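Local coordinates for hypothetical protein PA3008 (Pseudomonas aeruginosa, PDB 1OFU) that probably halts cell division during the SOS response by binding FtsZ and blocking its polymerization into the Z ring, at residues Ala73-Ala78 with Val87-Glu92. Residues are numbered along the deposited sequence; the frame is centred on the assembly and turned at random.
Sequences ALSCEA and VVSWLE
Ser-75 of the helix and Ser-89 of the strand illustrate how small side chains can accompany a close helix-sheet approach. Their hydroxyls meet end to end, OG of Ser-75 lying 2.9 Å from OG of Ser-89 at hydrogen-bonding distance. The CA atoms of the two serines, 6.6 Å apart, are the closest CA pair between the segments. The hydroxyl of Ser-75, set beside its own backbone N (chi1 -63°), hydrogen-bonds to the carbonyl O of Ala-71 one turn back, which ties this buried polar group to its helix.

Beside the serines Val-87 fills the interface: CG1 lies 3.9 Å from the carbonyl O of Ser-75, and CG2 makes apolar packing 4.0 Å from CB of Ala-78. Ile-39 on strand 35-39 touches both Ser-75 and Val-87, while Leu-102 of helix 96-109 adjoins Ser-75.

Backbone hydrogen bonds to strands 35-39 and 112-118 hold residues 87-89 within the parallel sheet. Ala-78 also opens the FtsZ-binding region 78-83. Segment 73-78 of helix 68-80 runs nearly antiparallel to residues 87-89 (167°), their axes 8.7 Å apart at closest approach, as expected for the beta-alpha-beta crossover from strand 60-63 to strand 84-89 in this alpha/beta fold.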
loop_
_atom_site.group_PDB
_atom_site.type_symbol
_atom_site.label_atom_id
_atom_site.label_comp_id
_atom_site.label_asym_id
_atom_site.label_seq_id
_atom_site.Cartn_x
_atom_site.Cartn_y
_atom_site.Cartn_z
ATOM N N ALA D 73 -23.619 15.716 -6.787
ATOM C CA ALA D 73 -24.083 16.584 -5.710
ATOM C C ALA D 73 -23.681 15.989 -4.367
ATOM O O ALA D 73 -23.253 16.709 -3.463
ATOM C CB ALA D 73 -25.603 16.754 -5.784
ATOM N N LEU D 74 -23.811 14.671 -4.235
ATOM C CA LEU D 74 -23.443 14.014 -2.984
ATOM C C LEU D 74 -21.940 14.160 -2.737
ATOM O O LEU D 74 -21.516 14.363 -1.601
ATOM C CB LEU D 74 -23.819 12.527 -3.019
ATOM C CG LEU D 74 -24.221 11.907 -1.672
ATOM C CD1 LEU D 74 -24.340 10.401 -1.819
ATOM C CD2 LEU D 74 -23.202 12.241 -0.605
ATOM N N SER D 75 -21.135 14.063 -3.797
ATOM C CA SER D 75 -19.683 14.196 -3.659
ATOM C C SER D 75 -19.291 15.580 -3.144
ATOM O O SER D 75 -18.495 15.703 -2.213
ATOM C CB SER D 75 -18.982 13.935 -4.995
ATOM O OG SER D 75 -19.199 12.607 -5.445
ATOM N N CYS D 76 -19.851 16.622 -3.751
ATOM C CA CYS D 76 -19.535 17.987 -3.342
ATOM C C CYS D 76 -19.960 18.228 -1.901
ATOM O O CYS D 76 -19.266 18.901 -1.143
ATOM C CB CYS D 76 -20.236 18.995 -4.253
ATOM S SG CYS D 76 -19.734 18.919 -5.993
ATOM N N GLU D 77 -21.101 17.660 -1.527
ATOM C CA GLU D 77 -21.623 17.824 -0.180
ATOM C C GLU D 77 -20.698 17.205 0.864
ATOM O O GLU D 77 -20.360 17.845 1.861
ATOM C CB GLU D 77 -23.018 17.204 -0.085
ATOM C CG GLU D 77 -23.859 17.793 1.021
ATOM C CD GLU D 77 -24.022 19.296 0.880
ATOM O OE1 GLU D 77 -24.569 19.736 -0.152
ATOM O OE2 GLU D 77 -23.601 20.035 1.797
ATOM N N ALA D 78 -20.290 15.958 0.632
ATOM C CA ALA D 78 -19.398 15.259 1.554
ATOM C C ALA D 78 -18.059 15.991 1.673
ATOM O O ALA D 78 -17.442 16.006 2.738
ATOM C CB ALA D 78 -19.179 13.819 1.079
ATOM N N VAL D 87 -12.680 12.290 -0.623
ATOM C CA VAL D 87 -13.973 11.847 -1.123
ATOM C C VAL D 87 -13.695 11.306 -2.522
ATOM O O VAL D 87 -13.243 12.040 -3.396
ATOM C CB VAL D 87 -14.998 12.998 -1.221
ATOM C CG1 VAL D 87 -16.267 12.491 -1.870
ATOM C CG2 VAL D 87 -15.312 13.546 0.163
ATOM N N VAL D 88 -13.951 10.018 -2.720
ATOM C CA VAL D 88 -13.703 9.374 -3.996
ATOM C C VAL D 88 -14.959 9.195 -4.833
ATOM O O VAL D 88 -15.906 8.510 -4.433
ATOM C CB VAL D 88 -13.050 7.986 -3.797
ATOM C CG1 VAL D 88 -12.660 7.392 -5.155
ATOM C CG2 VAL D 88 -11.831 8.110 -2.882
ATOM N N SER D 89 -14.941 9.803 -6.010
ATOM C CA SER D 89 -16.053 9.741 -6.944
ATOM C C SER D 89 -15.688 8.834 -8.104
ATOM O O SER D 89 -14.505 8.582 -8.365
ATOM C CB SER D 89 -16.358 11.139 -7.493
ATOM O OG SER D 89 -16.483 12.080 -6.446
ATOM N N TRP D 90 -16.711 8.346 -8.790
ATOM C CA TRP D 90 -16.536 7.488 -9.955
ATOM C C TRP D 90 -17.420 8.092 -11.032
ATOM O O TRP D 90 -18.316 7.439 -11.558
ATOM C CB TRP D 90 -16.980 6.055 -9.650
ATOM C CG TRP D 90 -15.907 5.220 -9.033
ATOM C CD1 TRP D 90 -15.007 4.415 -9.682
ATOM C CD2 TRP D 90 -15.587 5.138 -7.641
ATOM N NE1 TRP D 90 -14.146 3.837 -8.774
ATOM C CE2 TRP D 90 -14.480 4.263 -7.515
ATOM C CE3 TRP D 90 -16.129 5.717 -6.487
ATOM C CZ2 TRP D 90 -13.908 3.955 -6.279
ATOM C CZ3 TRP D 90 -15.561 5.410 -5.258
ATOM C CH2 TRP D 90 -14.460 4.534 -5.164
ATOM N N LEU D 91 -17.156 9.357 -11.343
ATOM C CA LEU D 91 -17.931 10.090 -12.338
ATOM C C LEU D 91 -17.325 10.144 -13.743
ATOM O O LEU D 91 -16.150 10.449 -13.921
ATOM C CB LEU D 91 -18.173 11.511 -11.831
ATOM C CG LEU D 91 -18.969 11.592 -10.526
ATOM C CD1 LEU D 91 -18.979 13.022 -9.999
ATOM C CD2 LEU D 91 -20.383 11.089 -10.770
ATOM N N GLU D 92 -18.153 9.843 -14.734
ATOM C CA GLU D 92 -17.753 9.870 -16.131
ATOM C C GLU D 92 -19.022 9.801 -16.974
ATOM O O GLU D 92 -19.798 8.848 -16.875
ATOM C CB GLU D 92 -16.823 8.694 -16.457
ATOM C CG GLU D 92 -17.426 7.319 -16.222
ATOM C CD GLU D 92 -16.408 6.200 -16.376
ATOM O OE1 GLU D 92 -15.408 6.197 -15.625
ATOM O OE2 GLU D 92 -16.608 5.320 -17.242
#